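Local coordinates for protein collagen adhesin (Enterococcus faecalis, PDB 2OKM) that probably binds collagen as a cell-wall-anchored adhesin of the bacterial surface, this chain being its collagen-binding subdomain, at residues A[26-37]-A[91-102]. Numbering follows the deposited sequence.
Sequences VNLNKSDVTEDI and RFYRDKARFTSF
The Phe99 ring carries Asp32 over one face, the carboxylate stacked at 26° to the ring, with Asp32 CB 3.4 Å from Phe99 CZ; at the ring's edge lies the Lys30 carbonyl. The same carboxylate lies nearly coplanar with the Arg98 guanidinium, which grips it side-on at its edge: Arg98 NE reaches Asp32 OD2 at 2.7 Å and NH2 reaches OD1, both on the syn side. Asp32 can serve both neighbours because its CG stands anti to the backbone N (chi1 -167°). One face of the Arg98 guanidinium meets Arg94 NH2, and a water bonded to Asp32 OD1, Val33 O and Arg94 NH2 links this arginine to the same carboxylate. Arg94 lays a guanidinium face over the Thr34 backbone and gives its NE to Val33 O at 2.8 Å. Asp36, short and two-headed, receives Arg94 N at OD1 and forms a salt bridge through OD2 with Arg91 NH1 at 3.0 Å, the two planes 82° apart. Phe92 CD1 lies over the centre of the Phe102 ring, with Ala97 CA at its edge.

Asn27 suits its buried place because its amide both accepts and donates: OD1 takes Ser31 N, while ND2 gives to Ser31 O and more weakly to Thr100 O. Ser31 O also accepts Phe99 N, tying loop 27-31 to the type II turn 97-100. Between the strand ends, Ile37 CD1 and Val33 CG2 pack on the small Ala97 CB.

Antiparallel hydrogen-bonded pairs close both ends: Val26 with Phe102 in the sheet of strands 19-26 and 101-110, Ile37 with Phe92 in that of 37-43 and 87-92. Loop 26-37 and segment 91-102, with its weakly bonded helix 94-97, thus run alongside each other between the collagen-binding domain's two sheets, consistent with an immunoglobulin-like adhesin fold; Phe72 of helix 69-74 meets the Phe92 ring.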
ATOM      1  N   VAL A  26       2.354  -5.896   0.795  1.00  9.30           N
ATOM      2  CA  VAL A  26       1.302  -6.889   0.897  1.00 10.35           C
ATOM      3  C   VAL A  26       1.677  -8.338   0.608  1.00  9.95           C
ATOM      4  O   VAL A  26       2.141  -8.667  -0.485  1.00 10.05           O
ATOM      5  CB  VAL A  26       0.140  -6.496  -0.048  1.00 11.13           C
ATOM      6  CG1 VAL A  26      -1.058  -7.411   0.175  1.00 11.00           C
ATOM      7  CG2 VAL A  26      -0.227  -5.032   0.168  1.00 11.72           C
ATOM      8  N   ASN A  27       1.463  -9.195   1.603  1.00  9.56           N
ATOM      9  CA  ASN A  27       1.704 -10.628   1.477  1.00  9.78           C
ATOM     10  C   ASN A  27       3.091 -10.976   0.926  1.00 10.89           C
ATOM     11  O   ASN A  27       3.214 -11.773  -0.002  1.00  9.97           O
ATOM     12  CB  ASN A  27       0.599 -11.211   0.582  1.00 11.70           C
ATOM     13  CG  ASN A  27       0.526 -12.720   0.636  1.00 11.96           C
ATOM     14  OD1 ASN A  27       0.908 -13.341   1.629  1.00 11.50           O
ATOM     15  ND2 ASN A  27       0.006 -13.319  -0.430  1.00 12.74           N
ATOM     16  N   LEU A  28       4.135 -10.390   1.508  1.00 10.33           N
ATOM     17  CA  LEU A  28       5.495 -10.649   1.042  1.00 11.51           C
ATOM     18  C   LEU A  28       5.889 -12.124   1.128  1.00 12.49           C
ATOM     19  O   LEU A  28       6.726 -12.591   0.354  1.00 14.55           O
ATOM     20  CB  LEU A  28       6.504  -9.783   1.810  1.00 11.47           C
ATOM     21  CG  LEU A  28       6.736  -8.366   1.263  1.00 14.32           C
ATOM     22  CD1 LEU A  28       5.424  -7.628   1.114  1.00 19.33           C
ATOM     23  CD2 LEU A  28       7.682  -7.612   2.187  1.00 15.34           C
ATOM     24  N   ASN A  29       5.285 -12.863   2.054  1.00 13.79           N
ATOM     25  CA  ASN A  29       5.610 -14.283   2.171  1.00 14.96           C
ATOM     26  C   ASN A  29       4.793 -15.143   1.223  1.00 16.34           C
ATOM     27  O   ASN A  29       4.882 -16.369   1.243  1.00 16.03           O
ATOM     28  CB  ASN A  29       5.443 -14.762   3.608  1.00 15.59           C
ATOM     29  CG  ASN A  29       6.557 -14.267   4.506  1.00 17.12           C
ATOM     30  OD1 ASN A  29       6.392 -13.301   5.237  1.00 17.56           O
ATOM     31  ND2 ASN A  29       7.713 -14.922   4.430  1.00 18.67           N
ATOM     32  N   LYS A  30       3.996 -14.486   0.391  1.00 14.91           N
ATOM     33  CA  LYS A  30       3.191 -15.162  -0.609  1.00 15.72           C
ATOM     34  C   LYS A  30       2.318 -16.286  -0.066  1.00 15.52           C
ATOM     35  O   LYS A  30       2.364 -17.419  -0.553  1.00 16.64           O
ATOM     36  CB  LYS A  30       4.109 -15.694  -1.712  1.00 16.87           C
ATOM     37  CG  LYS A  30       4.909 -14.588  -2.410  1.00 19.60           C
ATOM     38  CD  LYS A  30       5.907 -15.142  -3.408  1.00 22.48           C
ATOM     39  CE  LYS A  30       7.347 -14.909  -2.951  1.00 25.24           C
ATOM     40  NZ  LYS A  30       8.080 -13.926  -3.812  1.00 24.73           N
ATOM     41  N   SER A  31       1.503 -15.959   0.930  1.00 15.72           N
ATOM     42  CA  SER A  31       0.582 -16.924   1.524  1.00 15.63           C
ATOM     43  C   SER A  31      -0.663 -16.981   0.645  1.00 14.85           C
ATOM     44  O   SER A  31      -0.872 -16.126  -0.210  1.00 14.22           O
ATOM     45  CB  SER A  31       0.164 -16.474   2.925  1.00 18.61           C
ATOM     46  OG  SER A  31       1.284 -16.285   3.773  1.00 22.04           O
ATOM     47  N   ASP A  32      -1.483 -18.003   0.846  1.00 15.15           N
ATOM     48  CA  ASP A  32      -2.723 -18.118   0.097  1.00 14.32           C
ATOM     49  C   ASP A  32      -3.699 -17.192   0.824  1.00 15.29           C
ATOM     50  O   ASP A  32      -3.470 -16.839   1.981  1.00 15.00           O
ATOM     51  CB  ASP A  32      -3.240 -19.563   0.149  1.00 15.13           C
ATOM     52  CG  ASP A  32      -4.340 -19.832  -0.861  1.00 15.66           C
ATOM     53  OD1 ASP A  32      -4.853 -20.973  -0.886  1.00 18.17           O
ATOM     54  OD2 ASP A  32      -4.687 -18.916  -1.636  1.00 14.61           O
ATOM     55  N   VAL A  33      -4.762 -16.773   0.141  1.00 15.15           N
ATOM     56  CA  VAL A  33      -5.786 -15.924   0.747  1.00 15.96           C
ATOM     57  C   VAL A  33      -7.138 -16.487   0.323  1.00 16.45           C
ATOM     58  O   VAL A  33      -7.252 -17.071  -0.755  1.00 16.04           O
ATOM     59  CB  VAL A  33      -5.678 -14.448   0.286  1.00 17.02           C
ATOM     60  CG1 VAL A  33      -4.391 -13.827   0.816  1.00 17.46           C
ATOM     61  CG2 VAL A  33      -5.729 -14.364  -1.232  1.00 17.09           C
ATOM     62  N   THR A  34      -8.155 -16.320   1.167  1.00 17.23           N
ATOM     63  CA  THR A  34      -9.489 -16.841   0.870  1.00 18.76           C
ATOM     64  C   THR A  34     -10.505 -15.781   0.459  1.00 17.51           C
ATOM     65  O   THR A  34     -11.642 -16.104   0.109  1.00 18.10           O
ATOM     66  CB  THR A  34     -10.062 -17.613   2.075  1.00 21.09           C
ATOM     67  OG1 THR A  34     -10.131 -16.745   3.212  1.00 24.23           O
ATOM     68  CG2 THR A  34      -9.183 -18.808   2.406  1.00 23.31           C
ATOM     69  N   GLU A  35     -10.100 -14.517   0.509  1.00 15.77           N
ATOM     70  CA  GLU A  35     -10.974 -13.420   0.122  1.00 15.79           C
ATOM     71  C   GLU A  35     -10.121 -12.263  -0.367  1.00 14.53           C
ATOM     72  O   GLU A  35      -8.889 -12.331  -0.327  1.00 14.36           O
ATOM     73  CB  GLU A  35     -11.826 -12.956   1.306  1.00 17.06           C
ATOM     74  CG  GLU A  35     -11.022 -12.543   2.529  1.00 21.96           C
ATOM     75  CD  GLU A  35     -11.879 -11.903   3.608  1.00 24.54           C
ATOM     76  OE1 GLU A  35     -13.031 -12.351   3.802  1.00 27.64           O
ATOM     77  OE2 GLU A  35     -11.398 -10.961   4.271  1.00 25.33           O
ATOM     78  N   ASP A  36     -10.777 -11.211  -0.841  1.00 13.43           N
ATOM     79  CA  ASP A  36     -10.060 -10.035  -1.319  1.00 13.11           C
ATOM     80  C   ASP A  36      -9.306  -9.434  -0.143  1.00 12.00           C
ATOM     81  O   ASP A  36      -9.604  -9.729   1.015  1.00 13.06           O
ATOM     82  CB  ASP A  36     -11.020  -8.955  -1.834  1.00 13.57           C
ATOM     83  CG  ASP A  36     -11.828  -9.389  -3.038  1.00 14.02           C
ATOM     84  OD1 ASP A  36     -11.468 -10.380  -3.703  1.00 13.89           O
ATOM     85  OD2 ASP A  36     -12.827  -8.702  -3.330  1.00 16.08           O
ATOM     86  N   ILE A  37      -8.329  -8.592  -0.453  1.00 10.85           N
ATOM     87  CA  ILE A  37      -7.558  -7.889   0.564  1.00 10.35           C
ATOM     88  C   ILE A  37      -8.025  -6.453   0.386  1.00 10.73           C
ATOM     89  O   ILE A  37      -7.924  -5.906  -0.710  1.00 11.49           O
ATOM     90  CB  ILE A  37      -6.047  -7.942   0.284  1.00 10.99           C
ATOM     91  CG1 ILE A  37      -5.571  -9.394   0.253  1.00 10.83           C
ATOM     92  CG2 ILE A  37      -5.299  -7.151   1.357  1.00 11.31           C
ATOM     93  CD1 ILE A  37      -4.160  -9.557  -0.286  1.00 12.05           C
ATOM     94  N   ARG A  91      -8.163  -2.273  -3.070  1.00  9.16           N
ATOM     95  CA  ARG A  91      -8.548  -3.672  -2.957  1.00 10.55           C
ATOM     96  C   ARG A  91      -7.778  -4.552  -3.935  1.00  9.91           C
ATOM     97  O   ARG A  91      -7.546  -4.164  -5.078  1.00  8.89           O
ATOM     98  CB  ARG A  91     -10.045  -3.810  -3.226  1.00 13.20           C
ATOM     99  CG  ARG A  91     -10.530  -5.236  -3.326  1.00 17.04           C
ATOM    100  CD  ARG A  91     -12.037  -5.260  -3.522  1.00 20.01           C
ATOM    101  NE  ARG A  91     -12.780  -4.552  -2.478  1.00 24.21           N
ATOM    102  CZ  ARG A  91     -13.449  -5.151  -1.499  1.00 24.52           C
ATOM    103  NH1 ARG A  91     -13.458  -6.469  -1.430  1.00 28.87           N
ATOM    104  NH2 ARG A  91     -14.141  -4.442  -0.609  1.00 26.46           N
ATOM    105  N   PHE A  92      -7.369  -5.724  -3.459  1.00  9.61           N
ATOM    106  CA  PHE A  92      -6.660  -6.711  -4.271  1.00  9.19           C
ATOM    107  C   PHE A  92      -7.615  -7.892  -4.359  1.00  9.30           C
ATOM    108  O   PHE A  92      -8.013  -8.450  -3.329  1.00  9.56           O
ATOM    109  CB  PHE A  92      -5.372  -7.173  -3.581  1.00  8.64           C
ATOM    110  CG  PHE A  92      -4.379  -6.074  -3.340  1.00  8.72           C
ATOM    111  CD1 PHE A  92      -3.342  -5.847  -4.236  1.00 10.58           C
ATOM    112  CD2 PHE A  92      -4.488  -5.263  -2.216  1.00 10.24           C
ATOM    113  CE1 PHE A  92      -2.422  -4.828  -4.017  1.00  9.46           C
ATOM    114  CE2 PHE A  92      -3.573  -4.239  -1.986  1.00 10.91           C
ATOM    115  CZ  PHE A  92      -2.540  -4.021  -2.887  1.00  9.99           C
ATOM    116  N   TYR A  93      -7.999  -8.269  -5.575  1.00  9.55           N
ATOM    117  CA  TYR A  93      -8.921  -9.385  -5.740  1.00 10.15           C
ATOM    118  C   TYR A  93      -8.274 -10.713  -5.353  1.00 11.28           C
ATOM    119  O   TYR A  93      -7.095 -10.949  -5.609  1.00 10.89           O
ATOM    120  CB  TYR A  93      -9.440  -9.445  -7.179  1.00 11.05           C
ATOM    121  CG  TYR A  93     -10.152  -8.185  -7.632  1.00  9.35           C
ATOM    122  CD1 TYR A  93     -11.000  -7.489  -6.769  1.00 11.82           C
ATOM    123  CD2 TYR A  93      -9.997  -7.703  -8.932  1.00 12.11           C
ATOM    124  CE1 TYR A  93     -11.676  -6.342  -7.190  1.00 11.76           C
ATOM    125  CE2 TYR A  93     -10.673  -6.556  -9.362  1.00 12.30           C
ATOM    126  CZ  TYR A  93     -11.507  -5.884  -8.486  1.00 12.20           C
ATOM    127  OH  TYR A  93     -12.167  -4.748  -8.900  1.00 14.57           O
ATOM    128  N   ARG A  94      -9.074 -11.570  -4.732  1.00 11.03           N
ATOM    129  CA  ARG A  94      -8.636 -12.873  -4.251  1.00 11.48           C
ATOM    130  C   ARG A  94      -7.760 -13.699  -5.192  1.00 11.51           C
ATOM    131  O   ARG A  94      -6.624 -14.039  -4.856  1.00 10.37           O
ATOM    132  CB  ARG A  94      -9.872 -13.694  -3.861  1.00 12.85           C
ATOM    133  CG  ARG A  94      -9.614 -14.924  -2.998  1.00 15.56           C
ATOM    134  CD  ARG A  94      -8.989 -16.074  -3.768  1.00 17.40           C
ATOM    135  NE  ARG A  94      -8.950 -17.301  -2.970  1.00 18.04           N
ATOM    136  CZ  ARG A  94      -9.915 -18.214  -2.945  1.00 19.69           C
ATOM    137  NH1 ARG A  94     -11.009 -18.052  -3.678  1.00 20.28           N
ATOM    138  NH2 ARG A  94      -9.787 -19.296  -2.184  1.00 19.67           N
ATOM    139  N   ASP A  95      -8.285 -14.028  -6.367  1.00 11.82           N
ATOM    140  CA  ASP A  95      -7.549 -14.878  -7.292  1.00 12.19           C
ATOM    141  C   ASP A  95      -6.100 -14.530  -7.596  1.00 13.07           C
ATOM    142  O   ASP A  95      -5.216 -15.372  -7.420  1.00 13.84           O
ATOM    143  CB  ASP A  95      -8.317 -15.033  -8.608  1.00 13.12           C
ATOM    144  CG  ASP A  95      -9.322 -16.161  -8.556  1.00 14.66           C
ATOM    145  OD1 ASP A  95      -9.768 -16.608  -9.634  1.00 14.86           O
ATOM    146  OD2 ASP A  95      -9.663 -16.599  -7.437  1.00 17.23           O
ATOM    147  N   LYS A  96      -5.843 -13.309  -8.050  1.00 11.47           N
ATOM    148  CA  LYS A  96      -4.475 -12.946  -8.380  1.00 11.47           C
ATOM    149  C   LYS A  96      -3.616 -12.587  -7.173  1.00 12.01           C
ATOM    150  O   LYS A  96      -2.411 -12.357  -7.303  1.00 11.91           O
ATOM    151  CB  LYS A  96      -4.461 -11.830  -9.433  1.00 11.11           C
ATOM    152  CG  LYS A  96      -4.941 -12.327 -10.803  1.00 12.32           C
ATOM    153  CD  LYS A  96      -4.624 -11.370 -11.941  1.00 14.59           C
ATOM    154  CE  LYS A  96      -5.070 -11.967 -13.275  1.00 18.89           C
ATOM    155  NZ  LYS A  96      -4.657 -11.155 -14.456  1.00 21.29           N
ATOM    156  N   ALA A  97      -4.228 -12.568  -5.992  1.00 10.66           N
ATOM    157  CA  ALA A  97      -3.490 -12.272  -4.770  1.00 10.43           C
ATOM    158  C   ALA A  97      -2.998 -13.564  -4.116  1.00 11.10           C
ATOM    159  O   ALA A  97      -2.101 -13.538  -3.275  1.00 11.34           O
ATOM    160  CB  ALA A  97      -4.365 -11.489  -3.800  1.00  9.96           C
ATOM    161  N   ARG A  98      -3.582 -14.699  -4.495  1.00 11.23           N
ATOM    162  CA  ARG A  98      -3.164 -15.975  -3.920  1.00 10.52           C
ATOM    163  C   ARG A  98      -1.687 -16.232  -4.213  1.00 10.89           C
ATOM    164  O   ARG A  98      -1.268 -16.200  -5.369  1.00 10.89           O
ATOM    165  CB  ARG A  98      -3.987 -17.131  -4.498  1.00 10.55           C
ATOM    166  CG  ARG A  98      -5.481 -17.020  -4.266  1.00 11.68           C
ATOM    167  CD  ARG A  98      -6.200 -18.261  -4.782  1.00 12.06           C
ATOM    168  NE  ARG A  98      -5.876 -19.445  -3.993  1.00 12.90           N
ATOM    169  CZ  ARG A  98      -6.279 -20.677  -4.293  1.00 15.64           C
ATOM    170  NH1 ARG A  98      -7.028 -20.887  -5.369  1.00 18.15           N
ATOM    171  NH2 ARG A  98      -5.934 -21.697  -3.518  1.00 14.93           N
ATOM    172  N   PHE A  99      -0.912 -16.488  -3.160  1.00 10.77           N
ATOM    173  CA  PHE A  99       0.517 -16.781  -3.278  1.00 10.42           C
ATOM    174  C   PHE A  99       1.286 -15.696  -4.023  1.00 10.51           C
ATOM    175  O   PHE A  99       2.318 -15.963  -4.648  1.00 11.57           O
ATOM    176  CB  PHE A  99       0.720 -18.124  -3.991  1.00 11.17           C
ATOM    177  CG  PHE A  99      -0.117 -19.240  -3.432  1.00 11.97           C
ATOM    178  CD1 PHE A  99      -1.221 -19.720  -4.132  1.00 12.55           C
ATOM    179  CD2 PHE A  99       0.185 -19.798  -2.197  1.00 13.69           C
ATOM    180  CE1 PHE A  99      -2.014 -20.738  -3.604  1.00 14.33           C
ATOM    181  CE2 PHE A  99      -0.601 -20.818  -1.660  1.00 13.80           C
ATOM    182  CZ  PHE A  99      -1.701 -21.287  -2.365  1.00 13.55           C
ATOM    183  N   THR A 100       0.796 -14.467  -3.934  1.00  9.39           N
ATOM    184  CA  THR A 100       1.417 -13.359  -4.641  1.00  9.15           C
ATOM    185  C   THR A 100       1.636 -12.150  -3.739  1.00 10.46           C
ATOM    186  O   THR A 100       0.754 -11.774  -2.965  1.00 10.72           O
ATOM    187  CB  THR A 100       0.535 -12.952  -5.849  1.00 10.26           C
ATOM    188  OG1 THR A 100       0.361 -14.087  -6.710  1.00 10.63           O
ATOM    189  CG2 THR A 100       1.177 -11.824  -6.642  1.00 10.42           C
ATOM    190  N   SER A 101       2.814 -11.538  -3.843  1.00  9.95           N
ATOM    191  CA  SER A 101       3.120 -10.364  -3.037  1.00  9.32           C
ATOM    192  C   SER A 101       3.002  -9.097  -3.870  1.00  9.15           C
ATOM    193  O   SER A 101       3.213  -9.116  -5.084  1.00  9.90           O
ATOM    194  CB  SER A 101       4.533 -10.463  -2.454  1.00 10.50           C
ATOM    195  OG  SER A 101       5.511 -10.455  -3.476  1.00 10.31           O
ATOM    196  N   PHE A 102       2.653  -8.000  -3.206  1.00  9.40           N
ATOM    197  CA  PHE A 102       2.518  -6.710  -3.866  1.00  9.10           C
ATOM    198  C   PHE A 102       3.231  -5.641  -3.054  1.00  9.77           C
ATOM    199  O   PHE A 102       2.990  -5.513  -1.857  1.00 10.17           O
ATOM    200  CB  PHE A 102       1.047  -6.271  -3.944  1.00  9.69           C
ATOM    201  CG  PHE A 102       0.141  -7.234  -4.657  1.00  9.30           C
ATOM    202  CD1 PHE A 102      -0.234  -7.006  -5.978  1.00  9.48           C
ATOM    203  CD2 PHE A 102      -0.358  -8.358  -4.001  1.00 10.16           C
ATOM    204  CE1 PHE A 102      -1.100  -7.885  -6.638  1.00 10.36           C
ATOM    205  CE2 PHE A 102      -1.220  -9.239  -4.650  1.00 10.60           C
ATOM    206  CZ  PHE A 102      -1.591  -9.003  -5.970  1.00 10.44           C
TER
HETATM  207  O   HOH W   1       7.577 -11.723  -2.328  1.00 20.38           O
HETATM  208  O   HOH W   2      -7.683 -20.262  -0.500  1.00 26.58           O